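Local coordinates for BREX protein BrxA (Magnetospirillum magneticum, PDB 3BHW) that is probably part of a type 1 BREX system, which protects bacteria from double-stranded DNA phage by preventing phage DNA replication after adsorption, at residues G27-G32 / E73-V78; H97-G102 / E190-R195; K123-Y128 / C153-L158. One frame throughout, in Å; residues are numbered along the deposited sequence. Where two conformers were deposited one is given.

Interaction 1 of 3, residues G27-G32 / E73-V78; sequences GLLLEG and ELWQMV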
loop_
_atom_site.group_PDB
_atom_site.type_symbol
_atom_site.label_atom_id
_atom_site.label_comp_id
_atom_site.label_asym_id
_atom_site.label_seq_id
_atom_site.Cartn_x
_atom_site.Cartn_y
_atom_site.Cartn_z
ATOM N N GLY A 27 1.985 -8.896 14.001
ATOM C CA GLY A 27 2.091 -9.705 15.223
ATOM C C GLY A 27 0.771 -9.863 15.959
ATOM O O GLY A 27 0.391 -10.972 16.333
ATOM N N LEU A 28 0.087 -8.742 16.162
ATOM C CA LEU A 28 -1.187 -8.727 16.857
ATOM C C LEU A 28 -2.223 -9.503 16.092
ATOM O O LEU A 28 -3.097 -10.138 16.695
ATOM C CB LEU A 28 -1.679 -7.304 17.071
ATOM C CG LEU A 28 -1.015 -6.581 18.244
ATOM C CD1 LEU A 28 -1.129 -5.079 18.042
ATOM C CD2 LEU A 28 -1.675 -7.018 19.538
ATOM N N LEU A 29 -2.155 -9.443 14.760
ATOM C CA LEU A 29 -3.102 -10.208 13.949
ATOM C C LEU A 29 -2.823 -11.710 14.105
ATOM O O LEU A 29 -3.750 -12.520 14.201
ATOM C CB LEU A 29 -3.066 -9.775 12.481
ATOM C CG LEU A 29 -3.761 -8.410 12.273
ATOM C CD1 LEU A 29 -3.489 -7.844 10.871
ATOM C CD2 LEU A 29 -5.246 -8.516 12.535
ATOM N N LEU A 30 -1.539 -12.075 14.160
ATOM C CA LEU A 30 -1.150 -13.476 14.280
ATOM C C LEU A 30 -1.378 -14.038 15.681
ATOM O O LEU A 30 -1.567 -15.245 15.838
ATOM C CB LEU A 30 0.306 -13.668 13.872
ATOM C CG LEU A 30 0.546 -13.515 12.371
ATOM C CD1 LEU A 30 2.049 -13.308 12.012
ATOM C CD2 LEU A 30 -0.123 -14.673 11.609
ATOM N N GLU A 31 -1.348 -13.182 16.709
ATOM C CA GLU A 31 -1.587 -13.656 18.085
ATOM C C GLU A 31 -3.056 -13.904 18.305
ATOM O O GLU A 31 -3.458 -14.941 18.851
ATOM C CB GLU A 31 -0.998 -12.706 19.150
ATOM C CG GLU A 31 -1.824 -11.485 19.546
ATOM C CD GLU A 31 -1.140 -10.669 20.661
ATOM O OE1 GLU A 31 -0.071 -10.058 20.411
ATOM O OE2 GLU A 31 -1.661 -10.654 21.795
ATOM N N GLY A 32 -3.853 -12.938 17.868
ATOM C CA GLY A 32 -5.287 -13.020 17.923
ATOM C C GLY A 32 -5.706 -12.264 19.167
ATOM O O GLY A 32 -5.462 -12.725 20.283
ATOM N N GLU A 73 -0.799 -16.086 6.258
ATOM C CA GLU A 73 0.443 -16.408 5.596
ATOM C C GLU A 73 1.207 -15.107 5.310
ATOM O O GLU A 73 2.431 -14.996 5.508
ATOM C CB GLU A 73 0.123 -17.192 4.310
ATOM C CG GLU A 73 -0.725 -18.486 4.534
ATOM C CD GLU A 73 -2.215 -18.278 4.934
ATOM O OE1 GLU A 73 -2.891 -17.314 4.488
ATOM O OE2 GLU A 73 -2.723 -19.122 5.707
ATOM N N LEU A 74 0.460 -14.131 4.825
ATOM C CA LEU A 74 1.044 -12.842 4.497
ATOM C C LEU A 74 1.329 -12.006 5.752
ATOM O O LEU A 74 2.306 -11.295 5.798
ATOM C CB LEU A 74 0.151 -12.089 3.544
ATOM C CG LEU A 74 0.696 -10.722 3.150
ATOM C CD1 LEU A 74 0.186 -10.405 1.803
ATOM C CD2 LEU A 74 0.202 -9.713 4.182
ATOM N N TRP A 75 0.460 -12.053 6.751
ATOM C CA TRP A 75 0.805 -11.457 8.049
ATOM C C TRP A 75 2.140 -12.007 8.562
ATOM O O TRP A 75 2.959 -11.246 9.066
ATOM C CB TRP A 75 -0.276 -11.698 9.101
ATOM C CG TRP A 75 -1.643 -11.335 8.707
ATOM C CD1 TRP A 75 -2.038 -10.456 7.732
ATOM C CD2 TRP A 75 -2.827 -11.819 9.315
ATOM N NE1 TRP A 75 -3.409 -10.365 7.701
ATOM C CE2 TRP A 75 -3.919 -11.221 8.646
ATOM C CE3 TRP A 75 -3.083 -12.700 10.373
ATOM C CZ2 TRP A 75 -5.250 -11.471 9.015
ATOM C CZ3 TRP A 75 -4.400 -12.975 10.705
ATOM C CH2 TRP A 75 -5.462 -12.364 10.030
ATOM N N GLN A 76 2.376 -13.305 8.394
ATOM C CA GLN A 76 3.605 -13.911 8.906
ATOM C C GLN A 76 4.826 -13.365 8.133
ATOM O O GLN A 76 5.877 -13.135 8.710
ATOM C CB GLN A 76 3.503 -15.439 8.817
ATOM C CG GLN A 76 4.523 -16.190 9.658
ATOM C CD GLN A 76 3.995 -16.640 11.028
ATOM O OE1 GLN A 76 4.712 -16.564 12.023
ATOM N NE2 GLN A 76 2.752 -17.115 11.079
ATOM N N MET A 77 4.651 -13.129 6.831
ATOM C CA MET A 77 5.668 -12.493 6.001
ATOM C C MET A 77 5.998 -11.075 6.454
ATOM O O MET A 77 7.172 -10.659 6.448
ATOM C CB MET A 77 5.211 -12.441 4.540
ATOM C CG MET A 77 4.990 -13.794 3.922
ATOM S SD MET A 77 4.553 -13.730 2.177
ATOM C CE MET A 77 5.979 -12.901 1.515
ATOM N N VAL A 78 4.966 -10.330 6.822
ATOM C CA VAL A 78 5.145 -8.956 7.311
ATOM C C VAL A 78 5.903 -8.995 8.624
ATOM O O VAL A 78 6.894 -8.288 8.778
ATOM C CB VAL A 78 3.811 -8.183 7.455
ATOM C CG1 VAL A 78 4.077 -6.785 8.011
ATOM C CG2 VAL A 78 3.175 -8.074 6.109
#

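Interaction 2 of 3, residues H97-G102 / E190-R195; sequences HSTLLG and EQYVIR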
loop_
_atom_site.group_PDB
_atom_site.type_symbol
_atom_site.label_atom_id
_atom_site.label_comp_id
_atom_site.label_asym_id
_atom_site.label_seq_id
_atom_site.Cartn_x
_atom_site.Cartn_y
_atom_site.Cartn_z
ATOM N N HIS A 97 -6.243 -2.893 -0.666
ATOM C CA HIS A 97 -7.095 -2.009 0.128
ATOM C C HIS A 97 -7.480 -0.748 -0.655
ATOM O O HIS A 97 -8.507 -0.102 -0.382
ATOM C CB HIS A 97 -6.322 -1.653 1.418
ATOM C CG HIS A 97 -7.005 -0.649 2.278
ATOM N ND1 HIS A 97 -6.738 0.699 2.173
ATOM C CD2 HIS A 97 -7.884 -0.786 3.297
ATOM C CE1 HIS A 97 -7.470 1.355 3.055
ATOM N NE2 HIS A 97 -8.180 0.480 3.743
ATOM N N SER A 98 -6.650 -0.363 -1.614
ATOM C CA SER A 98 -6.842 0.914 -2.334
ATOM C C SER A 98 -6.883 0.860 -3.877
ATOM O O SER A 98 -5.863 0.818 -4.524
ATOM C CB SER A 98 -5.832 1.950 -1.886
ATOM O OG SER A 98 -5.885 3.134 -2.687
ATOM N N THR A 99 -8.084 0.905 -4.459
ATOM C CA THR A 99 -8.218 1.018 -5.916
ATOM C C THR A 99 -7.537 2.285 -6.438
ATOM O O THR A 99 -7.081 2.310 -7.564
ATOM C CB THR A 99 -9.723 0.906 -6.315
ATOM O OG1 THR A 99 -10.235 -0.330 -5.775
ATOM C CG2 THR A 99 -9.893 0.902 -7.826
ATOM N N LEU A 100 -7.505 3.359 -5.641
ATOM C CA LEU A 100 -6.863 4.576 -6.080
ATOM C C LEU A 100 -5.359 4.342 -6.338
ATOM O O LEU A 100 -4.811 4.800 -7.368
ATOM C CB LEU A 100 -7.090 5.718 -5.075
ATOM C CG LEU A 100 -6.463 7.051 -5.438
ATOM C CD1 LEU A 100 -7.299 7.742 -6.473
ATOM C CD2 LEU A 100 -6.326 7.865 -4.127
ATOM N N LEU A 101 -4.698 3.648 -5.408
ATOM C CA LEU A 101 -3.287 3.247 -5.581
ATOM C C LEU A 101 -3.133 2.228 -6.716
ATOM O O LEU A 101 -2.344 2.406 -7.639
ATOM C CB LEU A 101 -2.706 2.682 -4.293
ATOM C CG LEU A 101 -1.259 2.175 -4.420
ATOM C CD1 LEU A 101 -0.234 3.299 -4.727
ATOM C CD2 LEU A 101 -0.901 1.488 -3.105
ATOM N N GLY A 102 -3.903 1.146 -6.658
ATOM C CA GLY A 102 -3.780 0.099 -7.677
ATOM C C GLY A 102 -3.941 0.616 -9.110
ATOM O O GLY A 102 -3.117 0.281 -9.984
ATOM N N GLU A 190 -5.228 -13.503 -6.185
ATOM C CA GLU A 190 -5.279 -12.073 -6.098
ATOM C C GLU A 190 -4.984 -11.415 -7.429
ATOM O O GLU A 190 -4.007 -10.689 -7.583
ATOM C CB GLU A 190 -4.374 -11.540 -4.999
ATOM C CG GLU A 190 -4.646 -12.058 -3.599
ATOM C CD GLU A 190 -5.873 -11.464 -2.955
ATOM O OE1 GLU A 190 -6.567 -10.643 -3.606
ATOM O OE2 GLU A 190 -6.124 -11.795 -1.764
ATOM N N GLN A 191 -5.881 -11.651 -8.388
ATOM C CA GLN A 191 -5.750 -11.143 -9.743
ATOM C C GLN A 191 -5.415 -9.664 -9.790
ATOM O O GLN A 191 -4.497 -9.228 -10.516
ATOM C CB GLN A 191 -7.001 -11.389 -10.624
ATOM C CG GLN A 191 -7.752 -12.743 -10.371
ATOM C CD GLN A 191 -6.926 -14.006 -10.458
ATOM O OE1 GLN A 191 -5.936 -14.095 -11.219
ATOM N NE2 GLN A 191 -7.362 -15.046 -9.730
ATOM N N TYR A 192 -6.161 -8.891 -9.018
ATOM C CA TYR A 192 -6.035 -7.445 -9.153
ATOM C C TYR A 192 -4.718 -6.998 -8.601
ATOM O O TYR A 192 -4.024 -6.206 -9.255
ATOM C CB TYR A 192 -7.185 -6.724 -8.450
ATOM C CG TYR A 192 -7.110 -5.195 -8.469
ATOM C CD1 TYR A 192 -7.491 -4.507 -9.617
ATOM C CD2 TYR A 192 -6.710 -4.460 -7.326
ATOM C CE1 TYR A 192 -7.458 -3.074 -9.658
ATOM C CE2 TYR A 192 -6.631 -3.051 -7.365
ATOM C CZ TYR A 192 -7.011 -2.377 -8.536
ATOM O OH TYR A 192 -6.952 -0.978 -8.546
ATOM N N VAL A 193 -4.363 -7.468 -7.395
ATOM C CA VAL A 193 -3.028 -7.095 -6.835
ATOM C C VAL A 193 -1.876 -7.528 -7.773
ATOM O O VAL A 193 -0.963 -6.743 -8.066
ATOM C CB VAL A 193 -2.892 -7.585 -5.420
ATOM C CG1 VAL A 193 -1.524 -7.236 -4.875
ATOM C CG2 VAL A 193 -4.084 -7.035 -4.571
ATOM N N ILE A 194 -2.005 -8.729 -8.312
ATOM C CA ILE A 194 -0.996 -9.252 -9.217
ATOM C C ILE A 194 -0.732 -8.305 -10.371
ATOM O O ILE A 194 0.422 -8.010 -10.677
ATOM C CB ILE A 194 -1.317 -10.664 -9.680
ATOM C CG1 ILE A 194 -1.203 -11.639 -8.478
ATOM C CG2 ILE A 194 -0.428 -11.083 -10.891
ATOM C CD1 ILE A 194 -1.751 -13.057 -8.674
ATOM N N ARG A 195 -1.809 -7.877 -11.021
ATOM C CA ARG A 195 -1.740 -6.989 -12.180
ATOM C C ARG A 195 -1.091 -5.642 -11.864
ATOM O O ARG A 195 -0.376 -5.068 -12.704
ATOM C CB ARG A 195 -3.163 -6.765 -12.722
ATOM C CG ARG A 195 -3.226 -6.234 -14.086
ATOM C CD ARG A 195 -4.616 -5.500 -14.300
ATOM N NE ARG A 195 -4.741 -4.979 -15.652
ATOM C CZ ARG A 195 -4.883 -5.756 -16.715
ATOM N NH1 ARG A 195 -4.920 -7.076 -16.551
ATOM N NH2 ARG A 195 -5.011 -5.223 -17.935
#

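Interaction 3 of 3, residues K123-Y128 / C153-L158; sequences KMWDQY and CVYRIL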
loop_
_atom_site.group_PDB
_atom_site.type_symbol
_atom_site.label_atom_id
_atom_site.label_comp_id
_atom_site.label_asym_id
_atom_site.label_seq_id
_atom_site.Cartn_x
_atom_site.Cartn_y
_atom_site.Cartn_z
ATOM N N LYS A 123 2.713 16.081 -12.177
ATOM C CA LYS A 123 1.596 16.379 -13.101
ATOM C C LYS A 123 0.833 15.106 -13.516
ATOM O O LYS A 123 -0.355 15.175 -13.826
ATOM C CB LYS A 123 2.054 17.104 -14.370
ATOM C CG LYS A 123 3.243 16.440 -15.078
ATOM C CD LYS A 123 3.044 16.256 -16.575
ATOM C CE LYS A 123 3.746 17.362 -17.364
ATOM N NZ LYS A 123 2.846 18.495 -17.692
ATOM N N MET A 124 1.526 13.965 -13.524
ATOM C CA MET A 124 0.930 12.663 -13.900
ATOM C C MET A 124 -0.047 12.183 -12.842
ATOM O O MET A 124 -1.058 11.570 -13.164
ATOM C CB MET A 124 2.033 11.621 -14.143
ATOM C CG MET A 124 3.019 12.109 -15.164
ATOM S SD MET A 124 3.484 10.757 -16.216
ATOM C CE MET A 124 2.085 10.690 -17.363
ATOM N N TRP A 125 0.283 12.448 -11.580
ATOM C CA TRP A 125 -0.644 12.161 -10.497
ATOM C C TRP A 125 -1.849 13.088 -10.573
ATOM O O TRP A 125 -2.954 12.630 -10.482
ATOM C CB TRP A 125 0.025 12.260 -9.135
ATOM C CG TRP A 125 -0.941 12.176 -8.029
ATOM C CD1 TRP A 125 -1.443 13.225 -7.331
ATOM C CD2 TRP A 125 -1.587 10.999 -7.504
ATOM N NE1 TRP A 125 -2.348 12.788 -6.390
ATOM C CE2 TRP A 125 -2.442 11.425 -6.463
ATOM C CE3 TRP A 125 -1.507 9.633 -7.783
ATOM C CZ2 TRP A 125 -3.217 10.548 -5.734
ATOM C CZ3 TRP A 125 -2.290 8.751 -7.016
ATOM C CH2 TRP A 125 -3.128 9.224 -6.010
ATOM N N ASP A 126 -1.582 14.379 -10.770
ATOM C CA ASP A 126 -2.600 15.395 -10.922
ATOM C C ASP A 126 -3.621 15.029 -11.989
ATOM O O ASP A 126 -4.822 15.087 -11.750
ATOM C CB ASP A 126 -1.913 16.700 -11.323
ATOM C CG ASP A 126 -1.558 17.560 -10.137
ATOM O OD1 ASP A 126 -1.404 17.038 -9.010
ATOM O OD2 ASP A 126 -1.422 18.786 -10.344
ATOM N N GLN A 127 -3.129 14.654 -13.166
ATOM C CA GLN A 127 -3.961 14.378 -14.314
ATOM C C GLN A 127 -4.724 13.046 -14.125
ATOM O O GLN A 127 -5.860 12.887 -14.570
ATOM C CB GLN A 127 -3.114 14.414 -15.594
ATOM C CG GLN A 127 -2.470 15.783 -15.821
ATOM C CD GLN A 127 -1.290 15.773 -16.798
ATOM O OE1 GLN A 127 -0.433 16.688 -16.776
ATOM N NE2 GLN A 127 -1.273 14.792 -17.702
ATOM N N TYR A 128 -4.120 12.131 -13.402
ATOM C CA TYR A 128 -4.775 10.859 -13.017
ATOM C C TYR A 128 -5.978 11.144 -12.130
ATOM O O TYR A 128 -7.041 10.575 -12.333
ATOM C CB TYR A 128 -3.743 9.917 -12.339
ATOM C CG TYR A 128 -4.347 8.729 -11.601
ATOM C CD1 TYR A 128 -4.851 7.622 -12.297
ATOM C CD2 TYR A 128 -4.405 8.728 -10.209
ATOM C CE1 TYR A 128 -5.391 6.526 -11.615
ATOM C CE2 TYR A 128 -4.976 7.662 -9.514
ATOM C CZ TYR A 128 -5.460 6.567 -10.205
ATOM O OH TYR A 128 -6.041 5.497 -9.552
ATOM N N CYS A 153 1.821 10.950 0.054
ATOM C CA CYS A 153 1.775 9.588 0.570
ATOM C C CYS A 153 1.937 8.585 -0.546
ATOM O O CYS A 153 2.651 7.638 -0.409
ATOM C CB CYS A 153 0.491 9.332 1.334
ATOM S SG CYS A 153 0.419 7.674 1.994
ATOM N N VAL A 154 1.236 8.758 -1.653
ATOM C CA VAL A 154 1.421 7.853 -2.785
ATOM C C VAL A 154 2.879 7.825 -3.253
ATOM O O VAL A 154 3.454 6.744 -3.511
ATOM C CB VAL A 154 0.444 8.189 -3.898
ATOM C CG1 VAL A 154 0.807 7.439 -5.155
ATOM C CG2 VAL A 154 -0.944 7.773 -3.458
ATOM N N TYR A 155 3.505 8.989 -3.401
ATOM C CA TYR A 155 4.898 8.966 -3.855
ATOM C C TYR A 155 5.840 8.395 -2.818
ATOM O O TYR A 155 6.845 7.741 -3.168
ATOM C CB TYR A 155 5.337 10.363 -4.277
ATOM C CG TYR A 155 4.880 10.721 -5.689
ATOM C CD1 TYR A 155 3.584 11.206 -5.973
ATOM C CD2 TYR A 155 5.770 10.567 -6.757
ATOM C CE1 TYR A 155 3.212 11.531 -7.306
ATOM C CE2 TYR A 155 5.401 10.865 -8.064
ATOM C CZ TYR A 155 4.128 11.347 -8.335
ATOM O OH TYR A 155 3.844 11.619 -9.664
ATOM N N ARG A 156 5.543 8.596 -1.528
ATOM C CA ARG A 156 6.361 8.009 -0.467
ATOM C C ARG A 156 6.296 6.454 -0.540
ATOM O O ARG A 156 7.327 5.747 -0.425
ATOM C CB ARG A 156 5.877 8.483 0.913
ATOM C CG ARG A 156 6.761 8.145 2.035
ATOM C CD ARG A 156 6.565 9.106 3.225
ATOM N NE ARG A 156 5.272 8.936 3.869
ATOM C CZ ARG A 156 4.233 9.764 3.743
ATOM N NH1 ARG A 156 3.110 9.477 4.371
ATOM N NH2 ARG A 156 4.296 10.856 2.983
ATOM N N ILE A 157 5.099 5.908 -0.763
ATOM C CA ILE A 157 4.930 4.467 -0.942
ATOM C C ILE A 157 5.819 3.966 -2.070
ATOM O O ILE A 157 6.469 2.934 -1.946
ATOM C CB ILE A 157 3.454 4.129 -1.252
ATOM C CG1 ILE A 157 2.659 4.164 0.035
ATOM C CG2 ILE A 157 3.339 2.697 -1.710
ATOM C CD1 ILE A 157 1.170 4.177 -0.166
ATOM N N LEU A 158 5.841 4.716 -3.157
ATOM C CA LEU A 158 6.597 4.315 -4.326
ATOM C C LEU A 158 8.086 4.419 -4.065
ATOM O O LEU A 158 8.853 3.607 -4.583
ATOM C CB LEU A 158 6.162 5.138 -5.530
ATOM C CG LEU A 158 4.715 4.911 -6.017
ATOM C CD1 LEU A 158 4.549 5.723 -7.254
ATOM C CD2 LEU A 158 4.339 3.435 -6.293
#

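Interaction 1 of 3, residues G27-G32 / E73-V78
Leu29 and Leu30 meet the indole of Trp75 from two directions. Leu29 lies over a face of the ring, and Leu30 meets its edge. The Leu29 and Trp75 side chains cross at about a right angle. Leu29 CB stands 3.8 Å from the centroid of the Trp75 six-membered ring and 18° off its normal. This is a CH-pi contact. Leu29 CB is displaced toward the rim, and its closest ring atom is Trp75 CE3 at 3.6 Å. Further along the same face, Leu29 CD1 sits 4.1 Å from Trp75 NE1, above the pyrrole part.

Leu30 is turned differently. Leu30 CD2 lies at the edge of the indole, near the ring plane, 3.8 Å from Trp75 CE3. The other methyl bypasses the ring and rests on the backbone, with Leu30 CD1 3.5 Å from Gln76 CA. Leu30 CG meets Trp75 CB at 3.8 Å. The first torsion of Trp75 (chi1 -51°) sets CG beside the backbone N, which turns the indole to Leu29 and Leu30.

The helices, 19-31 and 72-80, run roughly antiparallel here, with segment axes 9.1 Å apart and directions 138° apart. Leu30 and Trp75 have the nearest backbones. The indole N-H is used elsewhere. Trp75 NE1 is hydrogen-bonded to Leu67 O, at the end of helix 57-67, and this ties the ring to a third helix. Leu29 also touches Leu67 and Arg64 of that helix.

The contact lies near the surface, and its touching residues remain partly exposed. It is helix-to-helix packing in an all-helical protein. No polar bond joins the two segments. Cohesion therefore rests on dispersion and on C-H groups set against the pi cloud, while the bond to Leu67 limits rotation of the indole.

Interaction 2 of 3, residues H97-G102 / E190-R195
A chi1 of 177° places Tyr192 CG opposite the backbone N and extends the phenol from helix 191-197 to the start of helix 99-112. In Thr99 the methyl CG2 takes the position opposite the backbone N, while OG1 lies beside that nitrogen. The methyl is thus the branch that meets the phenol, with Thr99 CG2 3.6 Å from Tyr192 OH. The two side chains cross at about a right angle.

The end of the phenol rests on the first turn of the helix. Tyr192 OH is 3.4 Å from Thr99 O and 3.5 Å from Gly102 C. Neither approach is a hydrogen bond. The bond of this hydroxyl is made with Asp103 OD1, one residue beyond the segment. Gly102 has no side chain, so the hydroxyl can settle directly against its backbone. Gly102 CA approaches Tyr192 CZ to 4.2 Å, obliquely to the ring.

Ser98 organises the turn that receives the phenol. Ser98 OG accepts from Leu101 N at 3.0 Å with a nearly straight bond (168°). The Ser98 carbonyl accepts from Gly102 N. Two salt bridges reach from segment 190-195 to residues beyond the contact: Glu190 pairs with Lys96 of helix 83-97, and Arg195 with Asp106 of helix 99-112.

Ser98 is a classic serine N-cap. It stands where helix 83-97 ends and helix 99-112 begins. The contact as a whole is helix-to-helix packing in an all-helical protein, with a tyrosine from the C-terminal helix set against a capped first turn.

Interaction 3 of 3, residues K123-Y128 / C153-L158
Tyr155 OH is hydrogen-bonded to Leu120 O, just ahead of helix 122-135, and this bond holds the phenol beside Trp125. Tyr155 OH lies 3.9 Å from Trp125 CB. The Tyr155 ring presents its edge to that carbon, which sits near the ring plane, and the closest pair is Tyr155 CE1 and Trp125 CB at 3.7 Å. Arg122 adds a cation-pi contact to the same phenol, which may further fix its position.

Val154 packs on the indole itself. Its CB lies over a face of the Trp125 ring, 4.2 Å above the plane and displaced toward the rim. Both methyls reach the far end of the six-membered ring. Val154 CG2 meets Trp125 CH2 at 3.7 Å, and Val154 CG1 meets Trp125 CZ3 at 3.8 Å. The chi1 of 171° turns Trp125 CG away from its own backbone N and carries the ring across to helix 145-161. The nearest CA atoms, those of Trp125 and Val154, are 9.1 Å apart, and side chains from both helices bridge that distance.

All three touching residues are buried. Phe104 of helix 99-112 meets the Trp125 indole edge-to-face and also touches Val154. Leu150 and Ala151, earlier on helix 145-161, also touch the tryptophan.

Aromatic and aliphatic side chains thus fill the space between helices 122-135, 145-161 and 99-112. This is buried hydrophobic packing between helices, as in the core of an all-helical protein, here a member of the BrxA family.

Interaction 3 is buried core, interaction 2 is partly buried and nearer the centre of the chain, and interaction 1 is at the surface. Interactions 1 and 3 lie on opposite sides of that centre, about 29 Å apart between centres. Both set a tryptophan against aliphatic side chains. Interaction 2 instead brings a tyrosine hydroxyl to helix backbone. Interactions 2 and 3 touch where helix 99-112 meets helix 122-135: Leu100 O and Tyr128 OH lie 2.6 Å apart, a probable hydrogen bond. Interaction 3 is nested in the chain loop closed by interaction 2. Interaction 1 closes before either opens and touches neither.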